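Local coordinates for cellulosomal scaffoldin adaptor protein B (Acetivibrio cellulolyticus, PDB 4U3S) that serves in cellulosome assembly as a scaffoldin, its third type II cohesin domain, described here, probably binding a dockerin module as its relatives do, at residues N27-F32 with N151-G156; A48-T53 with L62-E67. One frame throughout, in Å; residues are numbered along the deposited sequence. Where two conformers were deposited one is given.

Interaction 1 of 2, residues N27-F32 with N151-G156; sequences NKITNF and NRITSG
Ile29 and Ile153 meet across two backbones that stay well apart, the closest approach of CA atoms being 8.5 Å between Ile29 and Gly156, so that the contact is made by side chains, with one backbone carbonyl touched at its margin. The segment 27-32 folds into a type II beta turn from Ile29 to Phe32, closed by a weak bond from Phe32 N to Ile29 O (3.3 Å), with Asn31 taking the positive phi that such a turn has at its third position. Facing it, 151-156 starts along the short, weakly bonded strand 152-153 and then runs into loop. Ile153 points at the turn, and its chi2 of 169° stretches the chain to its full length, carrying CD1 forward. This methyl meets CG2 of Ile29 at 3.4 Å, tighter than usual for two carbons. The branch that receives it is set by Ile29's chi1 of -51°, which places CG1 beside the backbone N and turns CG2 the other way, toward the visitor. The two side chains meet at a slant, the end of one against the branch of the other. The same Ile153 CD1 also lies 4.1 Å from Thr30 O, a loose contact with the crest of the turn. Leu145 of strand 143-147 links the pair: the side chains of Ile29 and Phe32 both rest on this residue, whose backbone bonds to that of Ile153. The neighbours Arg152 and Asn151 instead reach the second protein of the assembly, Arg152 NE pairing with an acidic side chain of that chain and Asn151 OD1 with a basic one, consistent with this edge of the cohesin serving as a binding surface. Being almost wholly apolar, the contact has little directionality: one tight methyl pair limits how closely the segments can approach, while polar bonds to other neighbours help to orient each.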
loop_
_atom_site.group_PDB
_atom_site.type_symbol
_atom_site.label_atom_id
_atom_site.label_comp_id
_atom_site.label_asym_id
_atom_site.label_seq_id
_atom_site.Cartn_x
_atom_site.Cartn_y
_atom_site.Cartn_z
ATOM N N ASN A 27 -22.518 -3.909 1.135
ATOM C CA ASN A 27 -23.863 -3.725 1.653
ATOM C C ASN A 27 -23.747 -3.267 3.073
ATOM O O ASN A 27 -23.104 -3.921 3.901
ATOM C CB ASN A 27 -24.679 -5.009 1.599
ATOM C CG ASN A 27 -26.144 -4.754 1.872
ATOM O OD1 ASN A 27 -26.781 -4.023 1.133
ATOM N ND2 ASN A 27 -26.654 -5.288 2.955
ATOM N N LYS A 28 -24.377 -2.131 3.349
ATOM C CA LYS A 28 -24.495 -1.583 4.708
ATOM C C LYS A 28 -23.178 -1.434 5.476
ATOM O O LYS A 28 -23.100 -1.815 6.646
ATOM C CB LYS A 28 -25.509 -2.403 5.528
ATOM C CG LYS A 28 -26.925 -2.296 4.987
ATOM C CD LYS A 28 -27.856 -3.274 5.676
ATOM C CE LYS A 28 -29.261 -3.164 5.111
ATOM N NZ LYS A 28 -29.970 -1.970 5.646
ATOM N N ILE A 29 -22.183 -0.835 4.835
ATOM C CA ILE A 29 -20.918 -0.490 5.501
ATOM C C ILE A 29 -21.006 0.944 6.012
ATOM O O ILE A 29 -20.971 1.898 5.219
ATOM C CB ILE A 29 -19.717 -0.702 4.594
ATOM C CG1 ILE A 29 -19.739 -2.102 3.967
ATOM C CG2 ILE A 29 -18.412 -0.431 5.335
ATOM C CD1 ILE A 29 -19.714 -3.258 4.957
ATOM N N THR A 30 -21.105 1.089 7.340
ATOM C CA THR A 30 -21.369 2.393 7.935
ATOM C C THR A 30 -20.302 3.434 7.574
ATOM O O THR A 30 -19.133 3.249 7.849
ATOM C CB THR A 30 -21.501 2.283 9.462
ATOM O OG1 THR A 30 -22.602 1.419 9.747
ATOM C CG2 THR A 30 -21.746 3.655 10.111
ATOM N N ASN A 31 -20.726 4.547 6.984
ATOM C CA ASN A 31 -19.819 5.677 6.736
ATOM C C ASN A 31 -18.584 5.307 5.899
ATOM O O ASN A 31 -17.495 5.833 6.110
ATOM C CB ASN A 31 -19.449 6.330 8.068
ATOM C CG ASN A 31 -20.664 6.933 8.767
ATOM O OD1 ASN A 31 -21.637 7.316 8.111
ATOM N ND2 ASN A 31 -20.623 7.003 10.096
ATOM N N PHE A 32 -18.799 4.424 4.931
ATOM C CA PHE A 32 -17.751 3.879 4.060
ATOM C C PHE A 32 -16.989 4.971 3.295
ATOM O O PHE A 32 -17.597 5.841 2.657
ATOM C CB PHE A 32 -18.397 2.919 3.080
ATOM C CG PHE A 32 -17.482 2.383 2.046
ATOM C CD1 PHE A 32 -16.562 1.383 2.337
ATOM C CD2 PHE A 32 -17.574 2.841 0.748
ATOM C CE1 PHE A 32 -15.728 0.893 1.341
ATOM C CE2 PHE A 32 -16.755 2.346 -0.237
ATOM C CZ PHE A 32 -15.845 1.358 0.055
ATOM N N ASN A 151 -10.716 5.487 9.601
ATOM C CA ASN A 151 -10.346 4.290 10.349
ATOM C C ASN A 151 -10.713 2.995 9.659
ATOM O O ASN A 151 -11.740 2.886 8.998
ATOM C CB ASN A 151 -10.997 4.328 11.730
ATOM C CG ASN A 151 -10.416 5.413 12.593
ATOM O OD1 ASN A 151 -9.196 5.576 12.644
ATOM N ND2 ASN A 151 -11.278 6.167 13.280
ATOM N N ARG A 152 -9.876 1.980 9.855
ATOM C CA ARG A 152 -10.205 0.652 9.354
ATOM C C ARG A 152 -11.393 0.121 10.157
ATOM O O ARG A 152 -11.448 0.283 11.381
ATOM C CB ARG A 152 -8.986 -0.267 9.454
ATOM C CG ARG A 152 -9.166 -1.633 8.829
ATOM C CD ARG A 152 -7.832 -2.345 8.677
ATOM N NE ARG A 152 -7.099 -2.379 9.937
ATOM C CZ ARG A 152 -7.269 -3.269 10.904
ATOM N NH1 ARG A 152 -8.216 -4.207 10.825
ATOM N NH2 ARG A 152 -6.497 -3.208 11.988
ATOM N N ILE A 153 -12.331 -0.501 9.460
ATOM C CA ILE A 153 -13.494 -1.116 10.065
ATOM C C ILE A 153 -13.047 -2.536 10.376
ATOM O O ILE A 153 -12.717 -3.290 9.494
ATOM C CB ILE A 153 -14.697 -1.081 9.097
ATOM C CG1 ILE A 153 -15.087 0.381 8.802
ATOM C CG2 ILE A 153 -15.873 -1.885 9.641
ATOM C CD1 ILE A 153 -16.067 0.548 7.668
ATOM N N THR A 154 -12.985 -2.883 11.650
ATOM C CA THR A 154 -12.334 -4.138 12.064
ATOM C C THR A 154 -13.303 -5.274 12.365
ATOM O O THR A 154 -12.881 -6.385 12.702
ATOM C CB THR A 154 -11.504 -3.911 13.337
ATOM O OG1 THR A 154 -12.382 -3.507 14.387
ATOM C CG2 THR A 154 -10.462 -2.831 13.126
ATOM N N SER A 155 -14.599 -4.992 12.319
ATOM C CA SER A 155 -15.602 -5.970 12.683
ATOM C C SER A 155 -16.902 -5.560 12.040
ATOM O O SER A 155 -16.998 -4.473 11.470
ATOM C CB SER A 155 -15.749 -6.011 14.212
ATOM O OG SER A 155 -16.508 -4.897 14.679
ATOM N N GLY A 156 -17.901 -6.427 12.120
ATOM C CA GLY A 156 -19.248 -6.078 11.697
ATOM C C GLY A 156 -19.643 -6.375 10.260
ATOM O O GLY A 156 -20.773 -6.133 9.894
#

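Interaction 2 of 2, residues A48-T53 with L62-E67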
loop_
_atom_site.group_PDB
_atom_site.type_symbol
_atom_site.label_atom_id
_atom_site.label_comp_id
_atom_site.label_asym_id
_atom_site.label_seq_id
_atom_site.Cartn_x
_atom_site.Cartn_y
_atom_site.Cartn_z
ATOM N N ALA A 48 -6.763 -11.351 -16.388
ATOM C CA ALA A 48 -7.339 -10.115 -15.910
ATOM C C ALA A 48 -7.280 -9.043 -17.004
ATOM O O ALA A 48 -6.226 -8.849 -17.614
ATOM C CB ALA A 48 -6.594 -9.640 -14.668
ATOM N N VAL A 49 -8.412 -8.366 -17.246
ATOM C CA VAL A 49 -8.541 -7.325 -18.276
ATOM C C VAL A 49 -9.459 -6.221 -17.783
ATOM O O VAL A 49 -10.219 -6.410 -16.818
ATOM C CB VAL A 49 -9.122 -7.842 -19.610
ATOM C CG1 VAL A 49 -8.302 -8.998 -20.151
ATOM C CG2 VAL A 49 -10.586 -8.268 -19.448
ATOM N N ASN A 50 -9.376 -5.063 -18.420
ATOM C CA ASN A 50 -10.323 -4.000 -18.123
ATOM C C ASN A 50 -11.683 -4.468 -18.619
ATOM O O ASN A 50 -11.796 -4.872 -19.765
ATOM C CB ASN A 50 -9.891 -2.696 -18.804
ATOM C CG ASN A 50 -10.867 -1.578 -18.577
ATOM O OD1 ASN A 50 -11.990 -1.637 -19.019
ATOM N ND2 ASN A 50 -10.428 -0.533 -17.898
ATOM N N PRO A 51 -12.704 -4.408 -17.760
ATOM C CA PRO A 51 -13.996 -5.015 -18.094
ATOM C C PRO A 51 -14.731 -4.242 -19.201
ATOM O O PRO A 51 -15.535 -4.835 -19.926
ATOM C CB PRO A 51 -14.742 -4.992 -16.755
ATOM C CG PRO A 51 -14.163 -3.831 -16.029
ATOM C CD PRO A 51 -12.702 -3.856 -16.386
ATOM N N LYS A 52 -14.429 -2.950 -19.354
ATOM C CA LYS A 52 -15.053 -2.121 -20.399
ATOM C C LYS A 52 -14.382 -2.194 -21.758
ATOM O O LYS A 52 -15.047 -2.235 -22.774
ATOM C CB LYS A 52 -15.080 -0.668 -19.954
ATOM C CG LYS A 52 -15.977 -0.463 -18.754
ATOM C CD LYS A 52 -15.865 0.952 -18.252
ATOM C CE LYS A 52 -17.055 1.296 -17.377
ATOM N NZ LYS A 52 -16.920 2.540 -16.607
ATOM N N THR A 53 -13.057 -2.197 -21.772
ATOM C CA THR A 53 -12.323 -2.158 -23.019
ATOM C C THR A 53 -11.695 -3.483 -23.454
ATOM O O THR A 53 -11.311 -3.609 -24.615
ATOM C CB THR A 53 -11.181 -1.143 -22.924
ATOM O OG1 THR A 53 -10.224 -1.574 -21.958
ATOM C CG2 THR A 53 -11.677 0.242 -22.522
ATOM N N LEU A 62 -5.557 -0.014 -13.375
ATOM C CA LEU A 62 -6.481 0.452 -12.355
ATOM C C LEU A 62 -7.864 -0.161 -12.475
ATOM O O LEU A 62 -8.337 -0.437 -13.574
ATOM C CB LEU A 62 -6.532 1.978 -12.359
ATOM C CG LEU A 62 -5.162 2.609 -12.103
ATOM C CD1 LEU A 62 -5.174 4.094 -12.419
ATOM C CD2 LEU A 62 -4.730 2.401 -10.663
ATOM N N PRO A 63 -8.528 -0.363 -11.324
ATOM C CA PRO A 63 -9.880 -0.925 -11.356
ATOM C C PRO A 63 -10.877 0.044 -11.988
ATOM O O PRO A 63 -10.710 1.267 -11.928
ATOM C CB PRO A 63 -10.225 -1.101 -9.874
ATOM C CG PRO A 63 -9.341 -0.178 -9.149
ATOM C CD PRO A 63 -8.080 -0.070 -9.953
ATOM N N THR A 64 -11.919 -0.525 -12.575
ATOM C CA THR A 64 -13.025 0.243 -13.090
ATOM C C THR A 64 -13.903 0.653 -11.912
ATOM O O THR A 64 -14.151 -0.151 -11.009
ATOM C CB THR A 64 -13.762 -0.595 -14.141
ATOM O OG1 THR A 64 -12.860 -0.807 -15.232
ATOM C CG2 THR A 64 -15.037 0.103 -14.617
ATOM N N SER A 65 -14.340 1.914 -11.905
ATOM C CA SER A 65 -15.149 2.428 -10.815
ATOM C C SER A 65 -16.559 1.872 -10.795
ATOM O O SER A 65 -17.136 1.503 -11.819
ATOM C CB SER A 65 -15.202 3.948 -10.859
ATOM O OG SER A 65 -13.905 4.494 -10.688
ATOM N N GLY A 66 -17.057 1.719 -9.570
ATOM C CA GLY A 66 -18.458 1.370 -9.308
ATOM C C GLY A 66 -19.297 2.612 -9.068
ATOM O O GLY A 66 -18.913 3.709 -9.458
ATOM N N GLU A 67 -20.437 2.444 -8.401
ATOM C CA GLU A 67 -21.321 3.576 -8.106
ATOM C C GLU A 67 -20.845 4.410 -6.906
ATOM O O GLU A 67 -21.187 5.593 -6.793
ATOM C CB GLU A 67 -22.769 3.126 -7.926
ATOM C CG GLU A 67 -23.080 2.277 -6.741
ATOM C CD GLU A 67 -24.335 1.451 -6.977
ATOM O OE1 GLU A 67 -25.351 2.009 -7.459
ATOM O OE2 GLU A 67 -24.301 0.242 -6.722
HETATM O O HOH W 1 -12.376 1.552 -16.559
HETATM O O HOH W 2 -16.838 3.242 -14.052
#
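An Asx turn following strand 46-49 wraps Asn50, Pro51 and Lys52 around the side chain of Thr64 in the short strand 64-65. With CG anti to the backbone N (chi1 178°), Asn50 brings its amide over the chain that follows, and OD1 accepts from Lys52 N at 2.8 Å and from Thr53 N at 3.0 Å. The two donors arrive from opposite faces of the amide plane, Thr53 N well above it, and this double grip fixes the rotation of the amide, with ND2 on the side of the threonine. The gap there is bridged by a water, 3.2 Å from Asn50 ND2, whose proton it accepts, and 2.7 Å from Thr64 OG1. That same hydroxyl oxygen lies against the CG-CD side of the Pro51 ring, 3.3 Å from Pro51 CD. Thr64 CG2 faces the other way, against the extended aliphatic chain of Lys52, with Lys52 CE 3.6 Å off. A second water joins Lys52 NZ to Ser65 O, a bridge that is doubtful, since it rests on one of two conformers. The side chains of Pro51 and Thr64 both touch Val115 of strand 111-120, whose backbone bonds to that of Thr64, while Pro63 and Ser65 turn away toward Leu91 and Arg93 of strand 88-95.

Packing and polarity divide differently at the two sites, which lie on opposite sides of the chain's centre, with centres 24 Å apart. Interaction 1 is the smaller, burying 97 Å² against 167 Å², and lies farther out. It ties the loop connecting strands 19-27 and 32-40, members of different sheets, to a strand of one of them, mainly by methyl contact, beside a surface used by the partner protein. Interaction 2, nested within the loop closed by interaction 1, joins two segments whose strands both pair with 111-120, and mixes ring and aliphatic contacts with water bridges. Each combines buried with exposed residues, so neither is purely core.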